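Local coordinates for protein thiosulfate reductase (Thermus thermophilus, PDB 2VPZ) that probably catalyses molybdenum-dependent redox chemistry on sulfur compounds such as polysulfide, using two molybdopterin guanine dinucleotides, a molybdenum atom and a [4Fe-4S] cluster, at residues A[87-93]-A[636-640]; A[468-474]-A[701-706]. All coordinates share one frame; numbering follows the deposited sequence.

From the N terminus, the chain passes helix 80-84 and runs through the loop 87-93, which contact 1 joins to 636-640 more than 540 residues later. Before reaching that partner it passes 468-474, the loop between parallel strands 462-466 and 479-481, which contact 2 closes onto 701-706. The two closures therefore cross rather than nest. Contact 1 ties the iron-sulfur region to the C-terminal dinucleotide-binding region, and contact 2 ties the central molybdopterin region to that same C-terminal part. They are neighbours, touching where Asp91 meets Leu468 and Asn636 meets Met706.

Contact 1: residues A[87-93]-A[636-640]; sequences QTTYDPD and NNWVL
Asn636, just ahead of the N-cap residue Asn637 of helix 638-641, faces two aspartates at once: its ND2 donates to Asp91 OD2 at 2.9 Å and to Asp93 OD2 at 3.2 Å. Both acceptors lie close to the plane of the amide, yet they present different sides, Asp91 a syn lone pair and Asp93 its anti side, 19° out of the carboxylate plane. Replacing Asn636 with an alanine would probably leave these two neighbouring carboxylate oxygens without the donor they share. A water adds a bridge from Asp91 OD1, weakly, to Asn636 O. Gln87 and Asn637 slide past each other in opposite directions, Gln87 CG coming to 2.9 Å from Asn637 OD1, their amide planes 49° apart; Gln87 NE2 reaches 3.4 Å from Trp638 CD1. A second water joins Thr88 OG1 to Asn637 ND2, while Gly84 O also accepts from that nitrogen. Further out, Arg758 forms a salt bridge with Asp93 OD1 and Leu708 N donates to Asn636 OD1. The cap itself depends on Asn637 CG lying anti to the backbone N (chi1 -172°): OD1 then accepts weak bonds from Val639 N at 3.1 Å and Leu640 N at 3.3 Å.

Contact 2: residues A[468-474]-A[701-706]; sequences LPQEHVM and HKAPLM. With MGD (2-amino-5,6-dimercapto-7-methyl-3,7,8a,9-tetrahydro-8-oxa-1,3,9,10-tetraaza-anthracen-4-one guanosine dinucleotide), chain H.
Leu468 sets CD1 against the Met706 methyl CE at 3.7 Å, the side chains crossing at about a right angle. Pro469, the centre of an inverse gamma turn, lays its ring on Leu705, with CG 3.6 Å from Leu705 CB, while its carbonyl receives a water that also accepts from Leu705 N. No direct hydrogen bond joins the two loops; apolar contacts and waters couple them. Gln470 CG rests 3.6 Å from Met706 SD, and the bend at chi2 (-116°) swings the amide between the ribose of one MGD and His701. OE1 lies 3.5 Å from the ribose O2', and NE2, at the edge of the His701 ring, donates weakly to a water that also accepts from Glu471 N and bonds to His701 ND1. Glu471 packs CB against Lys702 O at 3.1 Å and brings its N to Ala703 CB, at the start of the type I turn 703-706. OE1 forms a salt bridge with Lys453 and OE2 a hydrogen bond with Tyr718 OH, whereas Lys702 NZ forms its salt bridge with Glu677. His472 brings NE2 edge-on to 3.6 Å from the MGD O3'. Met474 CE ends 4.0 Å from Leu705 CD1. The loop between parallel strands 462-466 and 479-481 thus supplies Gln470 and His472 to the cofactor pocket, and 701-706, from the dinucleotide-binding region, packs against it. Glu471 and His472 lean on helix 442-445, Val473 and Met474 on Ile479 of strand 479-481.

Contact 1: residues A[87-93]-A[636-640]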
ATOM      1  N   GLN A  87     -19.728 -11.215  33.969  1.00 33.54           N
ATOM      2  CA  GLN A  87     -20.004 -12.642  34.076  1.00 34.84           C
ATOM      3  C   GLN A  87     -19.643 -13.323  35.425  1.00 35.64           C
ATOM      4  O   GLN A  87     -20.184 -14.390  35.752  1.00 36.53           O
ATOM      5  CB  GLN A  87     -19.535 -13.468  32.827  1.00 36.14           C
ATOM      6  CG  GLN A  87     -18.155 -14.159  32.793  1.00 35.88           C
ATOM      7  CD  GLN A  87     -17.960 -15.280  33.830  1.00 37.56           C
ATOM      8  OE1 GLN A  87     -17.289 -15.069  34.850  1.00 39.34           O
ATOM      9  NE2 GLN A  87     -18.513 -16.466  33.571  1.00 38.18           N
ATOM     10  N   THR A  88     -18.786 -12.721  36.256  1.00 34.82           N
ATOM     11  CA  THR A  88     -18.473 -13.352  37.548  1.00 36.37           C
ATOM     12  C   THR A  88     -19.774 -13.505  38.388  1.00 37.78           C
ATOM     13  O   THR A  88     -19.944 -14.462  39.151  1.00 38.24           O
ATOM     14  CB  THR A  88     -17.430 -12.561  38.389  1.00 36.12           C
ATOM     15  OG1 THR A  88     -16.177 -12.542  37.714  1.00 37.85           O
ATOM     16  CG2 THR A  88     -17.280 -13.202  39.801  1.00 36.50           C
ATOM     17  N   THR A  89     -20.687 -12.562  38.218  1.00 38.11           N
ATOM     18  CA  THR A  89     -21.955 -12.597  38.912  1.00 37.46           C
ATOM     19  C   THR A  89     -22.779 -13.809  38.446  1.00 37.49           C
ATOM     20  O   THR A  89     -23.604 -14.323  39.201  1.00 40.01           O
ATOM     21  CB  THR A  89     -22.805 -11.295  38.643  1.00 37.08           C
ATOM     22  OG1 THR A  89     -22.018 -10.133  38.880  1.00 36.09           O
ATOM     23  CG2 THR A  89     -24.065 -11.274  39.527  1.00 35.91           C
ATOM     24  N   TYR A  90     -22.534 -14.277  37.222  1.00 38.57           N
ATOM     25  CA  TYR A  90     -23.270 -15.409  36.604  1.00 38.06           C
ATOM     26  C   TYR A  90     -22.393 -16.602  36.276  1.00 38.44           C
ATOM     27  O   TYR A  90     -22.551 -17.290  35.259  1.00 37.61           O
ATOM     28  CB  TYR A  90     -24.013 -14.925  35.377  1.00 37.51           C
ATOM     29  CG  TYR A  90     -24.658 -13.584  35.625  1.00 38.07           C
ATOM     30  CD1 TYR A  90     -24.177 -12.428  34.997  1.00 38.84           C
ATOM     31  CD2 TYR A  90     -25.694 -13.450  36.554  1.00 38.36           C
ATOM     32  CE1 TYR A  90     -24.711 -11.160  35.292  1.00 38.11           C
ATOM     33  CE2 TYR A  90     -26.248 -12.192  36.864  1.00 39.34           C
ATOM     34  CZ  TYR A  90     -25.751 -11.041  36.227  1.00 39.19           C
ATOM     35  OH  TYR A  90     -26.279  -9.797  36.523  1.00 37.98           O
ATOM     36  N   ASP A  91     -21.459 -16.839  37.197  1.00 38.52           N
ATOM     37  CA  ASP A  91     -20.494 -17.922  37.136  1.00 40.66           C
ATOM     38  C   ASP A  91     -20.982 -19.055  38.118  1.00 41.19           C
ATOM     39  O   ASP A  91     -21.098 -18.798  39.319  1.00 41.32           O
ATOM     40  CB  ASP A  91     -19.124 -17.287  37.539  1.00 41.19           C
ATOM     41  CG  ASP A  91     -17.955 -18.306  37.613  1.00 42.13           C
ATOM     42  OD1 ASP A  91     -18.174 -19.505  37.334  1.00 42.38           O
ATOM     43  OD2 ASP A  91     -16.821 -17.867  37.963  1.00 41.03           O
ATOM     44  N   PRO A  92     -21.290 -20.298  37.607  1.00 40.87           N
ATOM     45  CA  PRO A  92     -21.737 -21.452  38.407  1.00 41.16           C
ATOM     46  C   PRO A  92     -20.864 -21.913  39.628  1.00 41.16           C
ATOM     47  O   PRO A  92     -21.318 -22.703  40.501  1.00 43.38           O
ATOM     48  CB  PRO A  92     -21.956 -22.586  37.381  1.00 41.92           C
ATOM     49  CG  PRO A  92     -21.105 -22.158  36.172  1.00 40.54           C
ATOM     50  CD  PRO A  92     -21.218 -20.638  36.183  1.00 41.83           C
ATOM     51  N   ASP A  93     -19.615 -21.438  39.640  1.00 40.62           N
ATOM     52  CA  ASP A  93     -18.576 -21.718  40.681  1.00 40.70           C
ATOM     53  C   ASP A  93     -18.456 -20.531  41.654  1.00 39.80           C
ATOM     54  O   ASP A  93     -17.726 -20.582  42.654  1.00 40.73           O
ATOM     55  CB  ASP A  93     -17.131 -21.953  40.149  1.00 40.26           C
ATOM     56  CG  ASP A  93     -17.049 -22.852  38.891  1.00 39.72           C
ATOM     57  OD1 ASP A  93     -17.812 -23.810  38.775  1.00 40.23           O
ATOM     58  OD2 ASP A  93     -16.141 -22.574  38.050  1.00 38.68           O
ATOM     59  N   ASN A 636     -11.214 -17.062  35.520  1.00 36.27           N
ATOM     60  CA  ASN A 636     -12.301 -18.038  35.534  1.00 35.12           C
ATOM     61  C   ASN A 636     -13.482 -17.500  34.720  1.00 34.45           C
ATOM     62  O   ASN A 636     -14.514 -18.158  34.546  1.00 34.36           O
ATOM     63  CB  ASN A 636     -12.763 -18.422  36.949  1.00 33.43           C
ATOM     64  CG  ASN A 636     -13.471 -19.801  36.989  1.00 34.36           C
ATOM     65  OD1 ASN A 636     -12.854 -20.827  36.674  1.00 34.43           O
ATOM     66  ND2 ASN A 636     -14.757 -19.811  37.334  1.00 33.86           N
ATOM     67  N   ASN A 637     -13.282 -16.299  34.191  1.00 33.79           N
ATOM     68  CA  ASN A 637     -14.273 -15.614  33.376  1.00 34.47           C
ATOM     69  C   ASN A 637     -14.266 -16.212  31.930  1.00 34.76           C
ATOM     70  O   ASN A 637     -13.302 -16.067  31.163  1.00 35.49           O
ATOM     71  CB  ASN A 637     -13.964 -14.110  33.397  1.00 34.49           C
ATOM     72  CG  ASN A 637     -15.038 -13.286  32.742  1.00 34.23           C
ATOM     73  OD1 ASN A 637     -15.504 -13.633  31.665  1.00 35.83           O
ATOM     74  ND2 ASN A 637     -15.428 -12.188  33.366  1.00 35.32           N
ATOM     75  N   TRP A 638     -15.335 -16.901  31.530  1.00 35.45           N
ATOM     76  CA  TRP A 638     -15.343 -17.510  30.202  1.00 34.81           C
ATOM     77  C   TRP A 638     -15.298 -16.536  29.012  1.00 35.13           C
ATOM     78  O   TRP A 638     -14.686 -16.851  27.994  1.00 35.46           O
ATOM     79  CB  TRP A 638     -16.475 -18.562  30.016  1.00 34.00           C
ATOM     80  CG  TRP A 638     -17.874 -18.053  29.741  1.00 33.32           C
ATOM     81  CD1 TRP A 638     -18.935 -18.084  30.594  1.00 33.04           C
ATOM     82  CD2 TRP A 638     -18.400 -17.522  28.488  1.00 33.68           C
ATOM     83  NE1 TRP A 638     -20.062 -17.609  29.978  1.00 33.31           N
ATOM     84  CE2 TRP A 638     -19.770 -17.251  28.693  1.00 32.89           C
ATOM     85  CE3 TRP A 638     -17.841 -17.238  27.219  1.00 33.39           C
ATOM     86  CZ2 TRP A 638     -20.612 -16.718  27.685  1.00 32.81           C
ATOM     87  CZ3 TRP A 638     -18.687 -16.698  26.192  1.00 32.72           C
ATOM     88  CH2 TRP A 638     -20.054 -16.441  26.454  1.00 33.56           C
ATOM     89  N   VAL A 639     -15.892 -15.351  29.135  1.00 34.50           N
ATOM     90  CA  VAL A 639     -15.853 -14.361  28.042  1.00 33.70           C
ATOM     91  C   VAL A 639     -14.403 -13.827  27.829  1.00 33.20           C
ATOM     92  O   VAL A 639     -13.971 -13.560  26.710  1.00 34.69           O
ATOM     93  CB  VAL A 639     -16.780 -13.117  28.345  1.00 33.13           C
ATOM     94  CG1 VAL A 639     -16.560 -11.983  27.304  1.00 32.87           C
ATOM     95  CG2 VAL A 639     -18.241 -13.555  28.379  1.00 32.88           C
ATOM     96  N   LEU A 640     -13.657 -13.712  28.919  1.00 32.14           N
ATOM     97  CA  LEU A 640     -12.308 -13.197  28.889  1.00 31.14           C
ATOM     98  C   LEU A 640     -11.225 -14.275  28.696  1.00 31.24           C
ATOM     99  O   LEU A 640     -10.187 -14.023  28.053  1.00 30.49           O
ATOM    100  CB  LEU A 640     -12.049 -12.306  30.135  1.00 29.40           C
ATOM    101  CG  LEU A 640     -12.877 -10.989  30.219  1.00 28.41           C
ATOM    102  CD1 LEU A 640     -12.659 -10.287  31.575  1.00 24.97           C
ATOM    103  CD2 LEU A 640     -12.519 -10.057  29.035  1.00 27.36           C
TER
HETATM  104  O   HOH W   1     -14.622 -11.207  35.763  1.00 49.62           O
HETATM  105  O   HOH W   2     -16.812 -19.367  34.755  1.00 43.26           O

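Contact 2: residues A[468-474]-A[701-706]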
ATOM      1  N   LEU A 468     -15.095 -15.822  44.486  1.00 39.53           N
ATOM      2  CA  LEU A 468     -14.765 -17.077  43.830  1.00 38.43           C
ATOM      3  C   LEU A 468     -13.945 -17.978  44.793  1.00 37.98           C
ATOM      4  O   LEU A 468     -13.424 -17.487  45.796  1.00 37.67           O
ATOM      5  CB  LEU A 468     -13.984 -16.790  42.508  1.00 37.06           C
ATOM      6  CG  LEU A 468     -14.579 -15.813  41.442  1.00 35.33           C
ATOM      7  CD1 LEU A 468     -13.460 -15.119  40.616  1.00 35.97           C
ATOM      8  CD2 LEU A 468     -15.576 -16.556  40.517  1.00 33.87           C
ATOM      9  N   PRO A 469     -13.930 -19.314  44.553  1.00 38.34           N
ATOM     10  CA  PRO A 469     -13.159 -20.206  45.424  1.00 38.48           C
ATOM     11  C   PRO A 469     -11.713 -20.312  44.922  1.00 39.29           C
ATOM     12  O   PRO A 469     -11.330 -21.299  44.289  1.00 40.76           O
ATOM     13  CB  PRO A 469     -13.897 -21.541  45.350  1.00 38.40           C
ATOM     14  CG  PRO A 469     -14.610 -21.512  44.022  1.00 38.58           C
ATOM     15  CD  PRO A 469     -14.965 -20.043  43.796  1.00 38.94           C
ATOM     16  N   GLN A 470     -10.935 -19.263  45.201  1.00 38.68           N
ATOM     17  CA  GLN A 470      -9.516 -19.167  44.815  1.00 39.85           C
ATOM     18  C   GLN A 470      -8.626 -20.084  45.667  1.00 40.70           C
ATOM     19  O   GLN A 470      -9.111 -20.676  46.621  1.00 41.69           O
ATOM     20  CB  GLN A 470      -9.065 -17.742  44.972  1.00 38.76           C
ATOM     21  CG  GLN A 470      -9.765 -16.750  44.098  1.00 37.77           C
ATOM     22  CD  GLN A 470      -8.804 -16.110  43.118  1.00 36.40           C
ATOM     23  OE1 GLN A 470      -9.167 -15.256  42.304  1.00 34.90           O
ATOM     24  NE2 GLN A 470      -7.539 -16.538  43.209  1.00 33.80           N
ATOM     25  N   GLU A 471      -7.331 -20.162  45.372  1.00 39.65           N
ATOM     26  CA  GLU A 471      -6.479 -21.026  46.189  1.00 40.48           C
ATOM     27  C   GLU A 471      -6.234 -20.523  47.631  1.00 42.10           C
ATOM     28  O   GLU A 471      -5.986 -21.338  48.526  1.00 42.58           O
ATOM     29  CB  GLU A 471      -5.107 -21.330  45.538  1.00 38.97           C
ATOM     30  CG  GLU A 471      -4.284 -22.274  46.409  1.00 37.86           C
ATOM     31  CD  GLU A 471      -2.803 -22.245  46.107  1.00 38.56           C
ATOM     32  OE1 GLU A 471      -2.057 -23.065  46.695  1.00 38.53           O
ATOM     33  OE2 GLU A 471      -2.391 -21.395  45.289  1.00 36.27           O
ATOM     34  N   HIS A 472      -6.303 -19.224  47.896  1.00 41.94           N
ATOM     35  CA  HIS A 472      -6.088 -18.692  49.272  1.00 40.83           C
ATOM     36  C   HIS A 472      -7.397 -18.492  50.097  1.00 40.72           C
ATOM     37  O   HIS A 472      -7.327 -18.160  51.266  1.00 43.12           O
ATOM     38  CB  HIS A 472      -5.418 -17.324  49.291  1.00 39.17           C
ATOM     39  CG  HIS A 472      -6.318 -16.209  48.945  1.00 36.98           C
ATOM     40  ND1 HIS A 472      -6.956 -15.439  49.857  1.00 36.59           N
ATOM     41  CD2 HIS A 472      -6.816 -15.856  47.764  1.00 35.87           C
ATOM     42  CE1 HIS A 472      -7.814 -14.648  49.254  1.00 35.68           C
ATOM     43  NE2 HIS A 472      -7.745 -14.882  47.966  1.00 34.79           N
ATOM     44  N   VAL A 473      -8.567 -18.622  49.477  1.00 40.62           N
ATOM     45  CA  VAL A 473      -9.848 -18.487  50.181  1.00 38.97           C
ATOM     46  C   VAL A 473     -10.176 -19.843  50.873  1.00 40.41           C
ATOM     47  O   VAL A 473     -10.758 -19.890  51.974  1.00 42.17           O
ATOM     48  CB  VAL A 473     -11.044 -18.101  49.210  1.00 37.82           C
ATOM     49  CG1 VAL A 473     -12.389 -18.112  49.951  1.00 37.04           C
ATOM     50  CG2 VAL A 473     -10.785 -16.720  48.555  1.00 34.54           C
ATOM     51  N   MET A 474      -9.780 -20.936  50.232  1.00 41.25           N
ATOM     52  CA  MET A 474      -9.989 -22.284  50.737  1.00 41.62           C
ATOM     53  C   MET A 474      -8.937 -22.758  51.773  1.00 42.18           C
ATOM     54  O   MET A 474      -8.728 -23.954  51.977  1.00 42.57           O
ATOM     55  CB  MET A 474     -10.145 -23.297  49.579  1.00 43.11           C
ATOM     56  CG  MET A 474     -11.074 -22.841  48.431  1.00 44.08           C
ATOM     57  SD  MET A 474     -12.736 -22.336  48.994  1.00 46.51           S
ATOM     58  CE  MET A 474     -13.424 -23.944  49.576  1.00 46.52           C
ATOM     59  N   HIS A 701      -2.948 -20.759  38.343  1.00 33.95           N
ATOM     60  CA  HIS A 701      -3.771 -21.056  39.533  1.00 34.99           C
ATOM     61  C   HIS A 701      -3.758 -22.557  39.901  1.00 36.34           C
ATOM     62  O   HIS A 701      -3.765 -23.407  38.992  1.00 38.22           O
ATOM     63  CB  HIS A 701      -5.300 -20.669  39.312  1.00 33.36           C
ATOM     64  CG  HIS A 701      -5.605 -19.227  39.134  1.00 33.84           C
ATOM     65  ND1 HIS A 701      -6.164 -18.456  40.110  1.00 32.44           N
ATOM     66  CD2 HIS A 701      -5.445 -18.421  38.082  1.00 33.67           C
ATOM     67  CE1 HIS A 701      -6.324 -17.226  39.672  1.00 32.65           C
ATOM     68  NE2 HIS A 701      -5.890 -17.177  38.432  1.00 31.91           N
ATOM     69  N   LYS A 702      -3.675 -22.866  41.198  1.00 35.72           N
ATOM     70  CA  LYS A 702      -3.856 -24.248  41.663  1.00 35.93           C
ATOM     71  C   LYS A 702      -5.134 -24.037  42.528  1.00 35.87           C
ATOM     72  O   LYS A 702      -5.070 -23.789  43.730  1.00 35.24           O
ATOM     73  CB  LYS A 702      -2.728 -24.800  42.547  1.00 35.90           C
ATOM     74  CG  LYS A 702      -1.540 -23.882  42.760  1.00 36.21           C
ATOM     75  CD  LYS A 702      -0.413 -24.122  41.755  1.00 36.86           C
ATOM     76  CE  LYS A 702       0.706 -23.069  41.881  1.00 38.13           C
ATOM     77  NZ  LYS A 702       1.253 -22.645  40.538  1.00 37.76           N
ATOM     78  N   ALA A 703      -6.302 -24.078  41.877  1.00 35.80           N
ATOM     79  CA  ALA A 703      -7.577 -23.887  42.569  1.00 36.87           C
ATOM     80  C   ALA A 703      -8.633 -24.663  41.752  1.00 38.01           C
ATOM     81  O   ALA A 703      -9.346 -24.066  40.922  1.00 37.44           O
ATOM     82  CB  ALA A 703      -7.897 -22.367  42.631  1.00 35.95           C
ATOM     83  N   PRO A 704      -8.766 -25.998  42.007  1.00 38.78           N
ATOM     84  CA  PRO A 704      -9.729 -26.884  41.322  1.00 38.99           C
ATOM     85  C   PRO A 704     -11.189 -26.461  41.221  1.00 38.50           C
ATOM     86  O   PRO A 704     -11.901 -26.869  40.299  1.00 39.02           O
ATOM     87  CB  PRO A 704      -9.618 -28.221  42.078  1.00 39.69           C
ATOM     88  CG  PRO A 704      -8.365 -28.115  42.893  1.00 40.53           C
ATOM     89  CD  PRO A 704      -8.248 -26.638  43.224  1.00 38.50           C
ATOM     90  N   LEU A 705     -11.632 -25.673  42.185  1.00 37.43           N
ATOM     91  CA  LEU A 705     -13.020 -25.232  42.214  1.00 36.12           C
ATOM     92  C   LEU A 705     -13.325 -24.101  41.212  1.00 36.07           C
ATOM     93  O   LEU A 705     -14.475 -23.933  40.824  1.00 35.13           O
ATOM     94  CB  LEU A 705     -13.463 -24.928  43.659  1.00 36.14           C
ATOM     95  CG  LEU A 705     -13.495 -26.162  44.611  1.00 36.25           C
ATOM     96  CD1 LEU A 705     -13.815 -25.721  46.055  1.00 35.48           C
ATOM     97  CD2 LEU A 705     -14.517 -27.211  44.120  1.00 35.25           C
ATOM     98  N   MET A 706     -12.307 -23.316  40.834  1.00 36.35           N
ATOM     99  CA  MET A 706     -12.475 -22.294  39.752  1.00 36.90           C
ATOM    100  C   MET A 706     -12.102 -23.232  38.542  1.00 37.23           C
ATOM    101  O   MET A 706     -10.945 -23.342  38.137  1.00 36.87           O
ATOM    102  CB  MET A 706     -11.505 -21.090  39.875  1.00 36.99           C
ATOM    103  CG  MET A 706     -11.816 -20.034  40.983  1.00 38.34           C
ATOM    104  SD  MET A 706     -10.496 -18.770  41.186  1.00 41.71           S
ATOM    105  CE  MET A 706     -10.816 -17.644  39.812  1.00 41.14           C
TER
HETATM  106  PB  MGD H1765      -6.361  -9.805  42.244  1.00 36.68           P
HETATM  107  O1B MGD H1765      -5.492 -10.919  41.745  1.00 34.60           O
HETATM  108  O2B MGD H1765      -7.417  -9.236  41.347  1.00 34.50           O
HETATM  109  O3B MGD H1765      -5.301  -8.757  42.864  1.00 31.19           O
HETATM  110  O3A MGD H1765      -3.628  -7.208  43.907  1.00 28.85           O
HETATM  111  PA  MGD H1765      -5.088  -7.803  44.156  1.00 31.64           P
HETATM  112  O1A MGD H1765      -6.247  -6.825  44.039  1.00 29.82           O
HETATM  113  O2A MGD H1765      -4.964  -8.677  45.353  1.00 31.57           O
HETATM  114  O5' MGD H1765      -7.134 -10.279  43.523  1.00 35.59           O
HETATM  115  C5' MGD H1765      -8.466  -9.849  43.802  1.00 39.01           C
HETATM  116  C4' MGD H1765      -9.032 -10.844  44.816  1.00 40.29           C
HETATM  117  O4' MGD H1765     -10.238 -10.187  45.192  1.00 41.49           O
HETATM  118  C3' MGD H1765      -9.438 -12.184  44.262  1.00 41.88           C
HETATM  119  O3' MGD H1765      -9.421 -13.087  45.375  1.00 41.72           O
HETATM  120  C2' MGD H1765     -10.870 -11.904  43.779  1.00 42.66           C
HETATM  121  O2' MGD H1765     -11.547 -13.133  43.726  1.00 45.60           O
HETATM  122  C1' MGD H1765     -11.424 -10.972  44.860  1.00 43.21           C
HETATM  123  N9  MGD H1765     -12.582 -10.060  44.523  1.00 41.66           N
HETATM  124  C8  MGD H1765     -12.818  -9.476  43.347  1.00 42.13           C
HETATM  125  N7  MGD H1765     -13.910  -8.677  43.352  1.00 41.18           N
HETATM  126  C5  MGD H1765     -14.403  -8.686  44.610  1.00 41.56           C
HETATM  127  C6  MGD H1765     -15.540  -8.013  45.381  1.00 40.39           C
HETATM  128  O6  MGD H1765     -16.388  -7.232  44.820  1.00 37.09           O
HETATM  129  N1  MGD H1765     -15.626  -8.328  46.716  1.00 39.81           N
HETATM  130  C2  MGD H1765     -14.774  -9.180  47.365  1.00 40.45           C
HETATM  131  N2  MGD H1765     -14.882  -9.484  48.696  1.00 40.33           N
HETATM  132  N3  MGD H1765     -13.760  -9.756  46.707  1.00 41.69           N
HETATM  133  C4  MGD H1765     -13.506  -9.599  45.366  1.00 41.31           C
HETATM  134  C10 MGD H1765      -3.405  -5.994  43.125  1.00 30.87           C
HETATM  135  C11 MGD H1765      -1.986  -5.585  43.332  1.00 32.27           C
HETATM  136  O11 MGD H1765      -1.216  -6.782  43.216  1.00 34.53           O
HETATM  137  C12 MGD H1765      -1.444  -4.515  42.457  1.00 34.05           C
HETATM  138  S12 MGD H1765      -2.275  -3.037  42.208  1.00 31.04           S
HETATM  139  C13 MGD H1765      -0.246  -4.611  41.879  1.00 34.68           C
HETATM  140  S13 MGD H1765       0.444  -3.507  40.845  1.00 32.93           S
HETATM  141  C14 MGD H1765       0.702  -5.665  42.060  1.00 36.21           C
HETATM  142  N15 MGD H1765       0.854  -6.398  40.771  1.00 39.49           N
HETATM  143  C16 MGD H1765       1.570  -7.566  40.880  1.00 41.52           C
HETATM  144  C17 MGD H1765       2.359  -8.218  39.832  1.00 40.56           C
HETATM  145  O17 MGD H1765       2.397  -7.736  38.660  1.00 41.77           O
HETATM  146  N18 MGD H1765       3.043  -9.317  40.153  1.00 41.55           N
HETATM  147  C19 MGD H1765       3.038  -9.860  41.386  1.00 41.42           C
HETATM  148  N19 MGD H1765       3.693 -11.027  41.667  1.00 40.69           N
HETATM  149  N20 MGD H1765       2.359  -9.283  42.381  1.00 41.12           N
HETATM  150  C21 MGD H1765       1.612  -8.198  42.213  1.00 40.59           C
HETATM  151  N22 MGD H1765       0.896  -7.703  43.228  1.00 38.99           N
HETATM  152  C23 MGD H1765       0.182  -6.472  43.210  1.00 35.78           C
HETATM  153  O   HOH W   3     -10.435 -23.923  44.428  1.00 44.43           O
HETATM  154  O   HOH W   4      -6.099 -19.029  43.171  1.00 39.37           O
HETATM  155  O   HOH W   5      -3.459 -20.145  42.825  1.00 34.16           O